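Local coordinates for Nitrate/nitrite binding protein NrtA (Synechocystis sp., PDB 2G29) that binds nitrate as the solute-binding protein of the NrtABCD ABC transporter, which takes up nitrate and probably also nitrite, at residues His93-Met98 and Ala159-Gly164; His167-Arg172 and Trp345-Ala350; Pro330-Asp335 and Ile357-Asn362. All blocks are in the same frame, centred on the assembly; numbering follows the deposited sequence.

Contact 1. Residues His93-Met98 and Ala159-Gly164; sequences HILTPM and AMTFPG
A Met-aromatic contact between Met98 and Phe162 joins the two lobes of the C-clamp, since strand 91-95 and strand 157-160 belong to different five-stranded sheets. The ring stands beneath the end of the methionine: Met98 CE lies 4.1 Å from the Phe162 ring centroid and 6° off the ring normal, almost centrally over the face. Met98 SD follows at 4.2 Å from the same centroid, 19° off the normal. Closer to the backbone, Met98 CG touches the rim of the ring, 3.7 Å from Phe162 CD2. The methionine chain is bent at chi3 (70°), which places CE over the ring centre. Phe162 is also covered on its opposite face, where Pro163 CD packs toward the rim.

Leu95 reaches the same segment through one methyl branch. Its CD1 lies 3.8 Å from Phe162 CB and 3.6 Å from Thr161 OG1, an apolar group set against a hydroxyl oxygen. At the other end, the ring of Pro97 closes on the backbone of Gly164, with Pro97 CG 3.0 Å from Gly164 O. That carbonyl also accepts a hydrogen bond from Asn342 ND2.

All six touching residues are buried. The nitrate site adjoins them: the Thr161 side chain comes within about 3 Å of a bound nitrate ion, and Leu95 packs against Trp73, His167 and Lys240, all nitrate-binding residues. Strand ends from two lobes, with the helix start and loop that follow them, meeting beside the ligand are characteristic of the interdomain cleft of periplasmic binding proteins.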
loop_
_atom_site.group_PDB
_atom_site.type_symbol
_atom_site.label_atom_id
_atom_site.label_comp_id
_atom_site.label_asym_id
_atom_site.label_seq_id
_atom_site.Cartn_x
_atom_site.Cartn_y
_atom_site.Cartn_z
ATOM N N HIS A 93 -8.235 -1.093 -4.960
ATOM C CA HIS A 93 -6.789 -1.151 -4.756
ATOM C C HIS A 93 -6.836 -0.397 -3.407
ATOM O O HIS A 93 -7.366 0.701 -3.317
ATOM C CB HIS A 93 -6.105 -0.401 -5.921
ATOM C CG HIS A 93 -5.000 0.550 -5.535
ATOM N ND1 HIS A 93 -3.682 0.180 -5.362
ATOM C CD2 HIS A 93 -5.031 1.902 -5.447
ATOM C CE1 HIS A 93 -2.938 1.275 -5.200
ATOM N NE2 HIS A 93 -3.733 2.321 -5.257
ATOM N N ILE A 94 -6.273 -0.991 -2.357
ATOM C CA ILE A 94 -6.426 -0.432 -1.022
ATOM C C ILE A 94 -5.267 -0.710 -0.073
ATOM O O ILE A 94 -4.545 -1.683 -0.215
ATOM C CB ILE A 94 -7.765 -0.986 -0.439
ATOM C CG1 ILE A 94 -8.184 -0.195 0.803
ATOM C CG2 ILE A 94 -7.638 -2.477 -0.147
ATOM C CD1 ILE A 94 -9.736 -0.312 1.078
ATOM N N LEU A 95 -5.079 0.171 0.903
ATOM C CA LEU A 95 -4.021 -0.057 1.898
ATOM C C LEU A 95 -4.398 -1.359 2.644
ATOM O O LEU A 95 -5.564 -1.538 3.046
ATOM C CB LEU A 95 -4.005 1.109 2.889
ATOM C CG LEU A 95 -3.865 2.507 2.277
ATOM C CD1 LEU A 95 -3.772 3.577 3.379
ATOM C CD2 LEU A 95 -2.604 2.589 1.418
ATOM N N THR A 96 -3.443 -2.254 2.885
ATOM C CA THR A 96 -3.770 -3.525 3.553
ATOM C C THR A 96 -4.570 -3.419 4.878
ATOM O O THR A 96 -5.477 -4.197 5.087
ATOM C CB THR A 96 -2.492 -4.413 3.759
ATOM O OG1 THR A 96 -2.083 -4.905 2.482
ATOM C CG2 THR A 96 -2.741 -5.598 4.698
ATOM N N PRO A 97 -4.259 -2.454 5.763
ATOM C CA PRO A 97 -5.059 -2.413 7.002
ATOM C C PRO A 97 -6.499 -2.043 6.791
ATOM O O PRO A 97 -7.338 -2.445 7.582
ATOM C CB PRO A 97 -4.361 -1.367 7.895
ATOM C CG PRO A 97 -3.336 -0.729 7.023
ATOM C CD PRO A 97 -3.083 -1.572 5.828
ATOM N N MET A 98 -6.804 -1.340 5.709
ATOM C CA MET A 98 -8.188 -0.880 5.551
ATOM C C MET A 98 -9.305 -1.917 5.512
ATOM O O MET A 98 -10.346 -1.702 6.134
ATOM C CB MET A 98 -8.312 0.151 4.412
ATOM C CG MET A 98 -7.650 1.490 4.790
ATOM S SD MET A 98 -7.552 2.632 3.357
ATOM C CE MET A 98 -9.320 3.028 3.182
ATOM N N ALA A 159 2.815 14.045 7.536
ATOM C CA ALA A 159 1.621 13.570 6.832
ATOM C C ALA A 159 1.691 12.124 6.394
ATOM O O ALA A 159 2.738 11.635 5.948
ATOM C CB ALA A 159 1.346 14.435 5.598
ATOM N N MET A 160 0.553 11.451 6.535
ATOM C CA MET A 160 0.395 10.072 6.106
ATOM C C MET A 160 -0.943 10.018 5.381
ATOM O O MET A 160 -1.629 11.037 5.223
ATOM C CB MET A 160 0.545 9.081 7.253
ATOM C CG MET A 160 -0.178 9.409 8.544
ATOM S SD MET A 160 -1.973 9.182 8.375
ATOM C CE MET A 160 -2.541 9.632 10.072
ATOM N N THR A 161 -1.309 8.830 4.911
ATOM C CA THR A 161 -2.433 8.732 3.988
ATOM C C THR A 161 -3.798 8.284 4.508
ATOM O O THR A 161 -4.782 8.413 3.795
ATOM C CB THR A 161 -2.005 7.775 2.874
ATOM O OG1 THR A 161 -1.739 6.518 3.469
ATOM C CG2 THR A 161 -0.750 8.266 2.181
ATOM N N PHE A 162 -3.835 7.739 5.712
ATOM C CA PHE A 162 -5.058 7.236 6.314
ATOM C C PHE A 162 -4.661 6.748 7.687
ATOM O O PHE A 162 -3.635 6.068 7.823
ATOM C CB PHE A 162 -5.627 6.027 5.529
ATOM C CG PHE A 162 -7.016 5.635 5.963
ATOM C CD1 PHE A 162 -8.111 6.417 5.599
ATOM C CD2 PHE A 162 -7.209 4.539 6.797
ATOM C CE1 PHE A 162 -9.397 6.104 6.057
ATOM C CE2 PHE A 162 -8.502 4.218 7.264
ATOM C CZ PHE A 162 -9.580 4.993 6.894
ATOM N N PRO A 163 -5.459 7.054 8.726
ATOM C CA PRO A 163 -5.064 6.579 10.067
ATOM C C PRO A 163 -5.094 5.074 10.199
ATOM O O PRO A 163 -6.117 4.454 9.957
ATOM C CB PRO A 163 -6.065 7.269 11.011
ATOM C CG PRO A 163 -6.739 8.360 10.149
ATOM C CD PRO A 163 -6.747 7.785 8.733
ATOM N N GLY A 164 -3.959 4.484 10.571
ATOM C CA GLY A 164 -3.897 3.050 10.721
ATOM C C GLY A 164 -3.476 2.404 9.411
ATOM O O GLY A 164 -3.270 1.177 9.349
#

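Contact 2. Residues His167-Arg172 and Trp345-Ala350; sequences HDMWIR and WGYLPA
Tyr347 and Trp345, in the loop that follows helix 332-344, receive Asp168, Met169 and Arg172 from one side of helix 166-177; Gly346 between the two aromatics ends the preceding helix in a Schellman motif. The contact fastens this loop to the second lobe, on the helix that also carries the nitrate-binding His167. Tyr347 OH makes a short but weak hydrogen bond of 2.6 Å to Asp168 OD2. Setting CG of Asp168 opposite its backbone N (chi1 -172°) turns the carboxylate to meet the incoming phenol.

Arg172 runs over one face of the Trp345 indole. Its CD lies 3.5 Å from the centroid of the five-membered ring, a CH-pi contact. Beyond it the guanidinium makes a cation-pi contact, with Arg172 CZ 4.7 Å from that centroid. The two planes are 64° apart, and Arg172 NH1 leads, lying over the ring near Trp345 CD2, toward the rim. Met169 takes the edge instead: its SD lies 5.0 Å from the same centroid and 88° off the normal, practically in the ring plane. The bent methionine chain then brings Met169 CE to 3.8 Å from Tyr347 CE1, bridging the two aromatics.

The second shell fixes these groups. Within the helix, one turn apart, Arg172 NE and Asp168 OD1 form a salt bridge of 2.8 Å, NE meeting OD1 from above the carboxylate plane. Asp168 OD2 also accepts from Gly164 N; together with Arg172 NE this donor would tend to stabilise the carboxylate's negative charge. Arg172 NH2 is hydrogen-bonded to Thr188 OG1. At the indole edge a water accepts from Trp345 NE1 at 2.8 Å and donates to Met169 O, also at 2.8 Å.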
loop_
_atom_site.group_PDB
_atom_site.type_symbol
_atom_site.label_atom_id
_atom_site.label_comp_id
_atom_site.label_asym_id
_atom_site.label_seq_id
_atom_site.Cartn_x
_atom_site.Cartn_y
_atom_site.Cartn_z
ATOM N N HIS A 167 1.116 3.821 5.231
ATOM C CA HIS A 167 2.071 4.935 5.356
ATOM C C HIS A 167 2.138 5.477 6.757
ATOM O O HIS A 167 3.216 5.914 7.190
ATOM C CB HIS A 167 1.754 6.031 4.322
ATOM C CG HIS A 167 1.493 5.460 2.984
ATOM N ND1 HIS A 167 2.480 5.133 2.083
ATOM C CD2 HIS A 167 0.335 4.988 2.471
ATOM C CE1 HIS A 167 1.940 4.480 1.064
ATOM N NE2 HIS A 167 0.636 4.384 1.283
ATOM N N ASP A 168 1.016 5.465 7.463
ATOM C CA ASP A 168 0.991 5.895 8.862
ATOM C C ASP A 168 1.939 4.939 9.629
ATOM O O ASP A 168 2.794 5.378 10.415
ATOM C CB ASP A 168 -0.463 5.798 9.361
ATOM C CG ASP A 168 -0.675 6.402 10.744
ATOM O OD1 ASP A 168 0.107 7.286 11.159
ATOM O OD2 ASP A 168 -1.678 6.015 11.393
ATOM N N MET A 169 1.828 3.628 9.394
ATOM C CA MET A 169 2.724 2.681 10.075
ATOM C C MET A 169 4.192 2.888 9.681
ATOM O O MET A 169 5.076 2.878 10.529
ATOM C CB MET A 169 2.336 1.235 9.763
ATOM C CG MET A 169 0.931 0.811 10.179
ATOM S SD MET A 169 0.470 1.125 11.907
ATOM C CE MET A 169 -0.354 2.729 11.748
ATOM N N TRP A 170 4.458 3.149 8.402
ATOM C CA TRP A 170 5.866 3.301 7.993
ATOM C C TRP A 170 6.504 4.550 8.584
ATOM O O TRP A 170 7.606 4.490 9.138
ATOM C CB TRP A 170 6.035 3.398 6.484
ATOM C CG TRP A 170 5.385 2.339 5.660
ATOM C CD1 TRP A 170 4.774 2.546 4.457
ATOM C CD2 TRP A 170 5.207 0.953 5.977
ATOM N NE1 TRP A 170 4.210 1.370 4.008
ATOM C CE2 TRP A 170 4.454 0.382 4.929
ATOM C CE3 TRP A 170 5.597 0.128 7.055
ATOM C CZ2 TRP A 170 4.078 -0.968 4.909
ATOM C CZ3 TRP A 170 5.233 -1.206 7.049
ATOM C CH2 TRP A 170 4.473 -1.752 5.979
ATOM N N ILE A 171 5.831 5.686 8.472
ATOM C CA ILE A 171 6.434 6.898 9.006
ATOM C C ILE A 171 6.542 6.885 10.535
ATOM O O ILE A 171 7.533 7.362 11.071
ATOM C CB ILE A 171 5.722 8.176 8.418
ATOM C CG1 ILE A 171 6.707 9.344 8.433
ATOM C CG2 ILE A 171 4.454 8.515 9.180
ATOM C CD1 ILE A 171 6.227 10.534 7.607
ATOM N N ARG A 172 5.553 6.326 11.226
ATOM C CA ARG A 172 5.630 6.215 12.684
ATOM C C ARG A 172 6.753 5.259 13.071
ATOM O O ARG A 172 7.450 5.487 14.068
ATOM C CB ARG A 172 4.335 5.682 13.272
ATOM C CG ARG A 172 3.205 6.685 13.258
ATOM C CD ARG A 172 1.921 6.059 13.759
ATOM N NE ARG A 172 0.883 7.091 13.852
ATOM C CZ ARG A 172 0.322 7.498 14.995
ATOM N NH1 ARG A 172 0.665 6.949 16.167
ATOM N NH2 ARG A 172 -0.522 8.525 14.966
ATOM N N TRP A 345 -0.065 1.423 18.240
ATOM C CA TRP A 345 -0.446 2.829 18.327
ATOM C C TRP A 345 -1.827 3.092 18.893
ATOM O O TRP A 345 -2.234 4.229 18.943
ATOM C CB TRP A 345 -0.293 3.482 16.945
ATOM C CG TRP A 345 1.129 3.429 16.436
ATOM C CD1 TRP A 345 1.580 2.856 15.260
ATOM C CD2 TRP A 345 2.296 3.941 17.104
ATOM N NE1 TRP A 345 2.936 2.984 15.177
ATOM C CE2 TRP A 345 3.407 3.639 16.289
ATOM C CE3 TRP A 345 2.503 4.613 18.327
ATOM C CZ2 TRP A 345 4.733 4.001 16.640
ATOM C CZ3 TRP A 345 3.814 4.970 18.683
ATOM C CH2 TRP A 345 4.907 4.658 17.837
ATOM N N GLY A 346 -2.531 2.044 19.311
ATOM C CA GLY A 346 -3.844 2.253 19.908
ATOM C C GLY A 346 -5.016 2.373 18.961
ATOM O O GLY A 346 -6.106 2.785 19.377
ATOM N N TYR A 347 -4.815 2.052 17.686
ATOM C CA TYR A 347 -5.919 2.100 16.728
ATOM C C TYR A 347 -6.870 0.929 16.923
ATOM O O TYR A 347 -8.044 1.029 16.574
ATOM C CB TYR A 347 -5.390 2.074 15.287
ATOM C CG TYR A 347 -4.750 3.357 14.833
ATOM C CD1 TYR A 347 -3.401 3.402 14.517
ATOM C CD2 TYR A 347 -5.511 4.520 14.678
ATOM C CE1 TYR A 347 -2.807 4.601 14.047
ATOM C CE2 TYR A 347 -4.932 5.711 14.198
ATOM C CZ TYR A 347 -3.589 5.734 13.889
ATOM O OH TYR A 347 -3.052 6.905 13.378
ATOM N N LEU A 348 -6.370 -0.180 17.457
ATOM C CA LEU A 348 -7.190 -1.360 17.717
ATOM C C LEU A 348 -6.987 -1.767 19.180
ATOM O O LEU A 348 -5.918 -1.568 19.747
ATOM C CB LEU A 348 -6.804 -2.545 16.820
ATOM C CG LEU A 348 -7.157 -2.427 15.325
ATOM C CD1 LEU A 348 -6.671 -3.693 14.644
ATOM C CD2 LEU A 348 -8.678 -2.260 15.125
ATOM N N PRO A 349 -7.998 -2.401 19.787
ATOM C CA PRO A 349 -7.874 -2.821 21.187
ATOM C C PRO A 349 -6.714 -3.798 21.384
ATOM O O PRO A 349 -6.492 -4.690 20.555
ATOM C CB PRO A 349 -9.235 -3.484 21.478
ATOM C CG PRO A 349 -10.170 -2.889 20.470
ATOM C CD PRO A 349 -9.318 -2.738 19.223
ATOM N N ALA A 350 -6.000 -3.673 22.501
ATOM C CA ALA A 350 -4.901 -4.565 22.801
ATOM C C ALA A 350 -5.429 -5.994 22.933
ATOM O O ALA A 350 -6.597 -6.223 23.259
ATOM C CB ALA A 350 -4.229 -4.127 24.104
HETATM O O HOH W 1 4.732 2.173 13.184
#

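Contact 3. Residues Pro330-Asp335 and Ile357-Asn362; sequences PYKSHD and IVDKVN
Asn362, just past helix 354-361, extends its amide between Pro330 and Asp335 and divides the two N-H groups of ND2 between them. Its CG lies anti to the backbone N, which carries the amide toward both. Asn362 ND2 donates to Pro330 O at 2.9 Å with an N-H...O angle of 167°, and to Asp335 OD2 at 3.0 Å with an angle of 170°. Both acceptors lie close to the amide plane, so these nearly straight bonds should resist its rotation. Neither acceptor is met in its own plane: the nitrogen lies above the carbonyl plane of Pro330 and above the carboxylate plane of Asp335, which is inclined 60° to the amide. Asn362 OD1 is held separately by Glu364 N.

Asp335 has further partners, Tyr100 OH at OD2 and Arg120 NH2 in a salt bridge at OD1, which would be expected to favour its charged form.

Lys332 crosses the asparagine at a slant, its CG 3.5 Å from Asn362 CG, and runs on fully extended to cross Asp359 at about a right angle. There Lys332 NZ and Asp359 OD1 form a salt bridge of 2.7 Å, approached from above the carboxylate plane. A water accepts from Lys332 NZ and donates to the carbonyls of Asp359 and Asn362.

Val358 adds the apolar part with its two branches, CG1 lying 3.6 Å from Lys332 CB and CG2 3.8 Å from Asp335 CB. The start of one helix thus meets the end of the next: two consecutive helices joined by a loop, packed on helix 97-104 and strand 115-120 of the first lobe.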
loop_
_atom_site.group_PDB
_atom_site.type_symbol
_atom_site.label_atom_id
_atom_site.label_comp_id
_atom_site.label_asym_id
_atom_site.label_seq_id
_atom_site.Cartn_x
_atom_site.Cartn_y
_atom_site.Cartn_z
ATOM N N PRO A 330 -1.146 -13.089 -0.680
ATOM C CA PRO A 330 -1.465 -12.328 0.540
ATOM C C PRO A 330 -1.199 -13.104 1.812
ATOM O O PRO A 330 -2.055 -13.776 2.351
ATOM C CB PRO A 330 -2.935 -11.981 0.349
ATOM C CG PRO A 330 -3.488 -13.226 -0.340
ATOM C CD PRO A 330 -2.358 -13.651 -1.304
ATOM N N TYR A 331 0.043 -13.031 2.262
ATOM C CA TYR A 331 0.423 -13.741 3.477
ATOM C C TYR A 331 -0.395 -13.271 4.681
ATOM O O TYR A 331 -0.499 -12.060 4.975
ATOM C CB TYR A 331 1.914 -13.525 3.793
ATOM C CG TYR A 331 2.888 -14.242 2.879
ATOM C CD1 TYR A 331 3.482 -13.575 1.824
ATOM C CD2 TYR A 331 3.212 -15.592 3.088
ATOM C CE1 TYR A 331 4.395 -14.214 0.986
ATOM C CE2 TYR A 331 4.116 -16.231 2.249
ATOM C CZ TYR A 331 4.703 -15.540 1.215
ATOM O OH TYR A 331 5.655 -16.156 0.404
ATOM N N LYS A 332 -0.970 -14.233 5.387
ATOM C CA LYS A 332 -1.712 -13.917 6.614
ATOM C C LYS A 332 -0.759 -13.332 7.683
ATOM O O LYS A 332 -1.184 -12.492 8.472
ATOM C CB LYS A 332 -2.397 -15.175 7.160
ATOM C CG LYS A 332 -3.629 -15.614 6.373
ATOM C CD LYS A 332 -4.234 -16.873 6.941
ATOM C CE LYS A 332 -5.573 -17.137 6.323
ATOM N NZ LYS A 332 -6.223 -18.350 6.952
ATOM N N SER A 333 0.513 -13.752 7.709
ATOM C CA SER A 333 1.443 -13.228 8.708
ATOM C C SER A 333 1.635 -11.732 8.503
ATOM O O SER A 333 1.823 -10.975 9.477
ATOM C CB SER A 333 2.796 -13.958 8.636
ATOM O OG SER A 333 3.366 -13.817 7.346
ATOM N N HIS A 334 1.558 -11.275 7.249
ATOM C CA HIS A 334 1.683 -9.842 6.953
ATOM C C HIS A 334 0.455 -9.082 7.466
ATOM O O HIS A 334 0.586 -8.051 8.101
ATOM C CB HIS A 334 1.836 -9.617 5.462
ATOM C CG HIS A 334 3.169 -10.038 4.897
ATOM N ND1 HIS A 334 4.265 -10.374 5.659
ATOM C CD2 HIS A 334 3.551 -10.128 3.608
ATOM C CE1 HIS A 334 5.280 -10.656 4.846
ATOM N NE2 HIS A 334 4.872 -10.511 3.605
ATOM N N ASP A 335 -0.733 -9.597 7.203
ATOM C CA ASP A 335 -1.936 -8.951 7.737
ATOM C C ASP A 335 -1.836 -8.883 9.276
ATOM O O ASP A 335 -2.208 -7.848 9.879
ATOM C CB ASP A 335 -3.193 -9.758 7.329
ATOM C CG ASP A 335 -3.523 -9.660 5.844
ATOM O OD1 ASP A 335 -2.731 -9.072 5.087
ATOM O OD2 ASP A 335 -4.586 -10.200 5.458
ATOM N N ILE A 357 -9.334 -12.664 13.183
ATOM C CA ILE A 357 -9.922 -11.809 12.163
ATOM C C ILE A 357 -9.179 -11.978 10.847
ATOM O O ILE A 357 -9.780 -11.882 9.780
ATOM C CB ILE A 357 -10.020 -10.308 12.621
ATOM C CG1 ILE A 357 -10.737 -9.495 11.537
ATOM C CG2 ILE A 357 -8.658 -9.715 12.935
ATOM C CD1 ILE A 357 -12.212 -9.897 11.307
ATOM N N VAL A 358 -7.884 -12.250 10.891
ATOM C CA VAL A 358 -7.163 -12.486 9.633
ATOM C C VAL A 358 -7.712 -13.756 8.973
ATOM O O VAL A 358 -7.837 -13.800 7.737
ATOM C CB VAL A 358 -5.644 -12.568 9.908
ATOM C CG1 VAL A 358 -4.856 -13.094 8.685
ATOM C CG2 VAL A 358 -5.153 -11.197 10.246
ATOM N N ASP A 359 -8.088 -14.779 9.746
ATOM C CA ASP A 359 -8.613 -15.986 9.116
ATOM C C ASP A 359 -9.973 -15.750 8.447
ATOM O O ASP A 359 -10.384 -16.560 7.584
ATOM C CB ASP A 359 -8.701 -17.145 10.130
ATOM C CG ASP A 359 -7.357 -17.786 10.412
ATOM O OD1 ASP A 359 -6.439 -17.646 9.594
ATOM O OD2 ASP A 359 -7.227 -18.466 11.461
ATOM N N LYS A 360 -10.669 -14.674 8.819
ATOM C CA LYS A 360 -11.956 -14.354 8.208
ATOM C C LYS A 360 -11.804 -13.425 6.998
ATOM O O LYS A 360 -12.448 -13.646 5.960
ATOM C CB LYS A 360 -12.912 -13.706 9.226
ATOM C CG LYS A 360 -14.269 -13.277 8.617
ATOM C CD LYS A 360 -15.245 -12.867 9.699
ATOM C CE LYS A 360 -16.503 -12.203 9.144
ATOM N NZ LYS A 360 -16.256 -10.730 8.921
ATOM N N VAL A 361 -10.955 -12.403 7.095
ATOM C CA VAL A 361 -10.766 -11.444 6.010
ATOM C C VAL A 361 -9.815 -11.866 4.889
ATOM O O VAL A 361 -10.076 -11.603 3.718
ATOM C CB VAL A 361 -10.289 -10.108 6.626
ATOM C CG1 VAL A 361 -9.890 -9.075 5.551
ATOM C CG2 VAL A 361 -11.397 -9.554 7.523
ATOM N N ASN A 362 -8.716 -12.501 5.262
ATOM C CA ASN A 362 -7.719 -12.917 4.288
ATOM C C ASN A 362 -8.206 -14.132 3.507
ATOM O O ASN A 362 -8.546 -15.153 4.095
ATOM C CB ASN A 362 -6.384 -13.213 5.011
ATOM C CG ASN A 362 -5.295 -13.636 4.058
ATOM O OD1 ASN A 362 -5.371 -14.719 3.450
ATOM N ND2 ASN A 362 -4.272 -12.789 3.909
HETATM O O HOH W 2 -8.828 -17.450 5.605
#

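Overall arrangement
Contact 1 comes first along the chain and lies nearest the chain centre, bringing the two sheets together beside the nitrate site. Contacts 2 and 3 follow, with their segments alternating. Contact 2 is about 10 Å from contact 1 between centres and touches it; helix 166-177 follows strand 157-160, and Tyr347 also reaches Gly164. Contact 3, about 16 Å from contact 1 between centres, touches it (Thr96 with Asp335) and packs on helix 97-104, which begins in contact 1. Contacts 2 and 3 do not touch, their centres being about 17 Å apart, but helix 332-344 runs between them. The C-terminal region thus spans both lobes, consistent with a brace across the C-clamp.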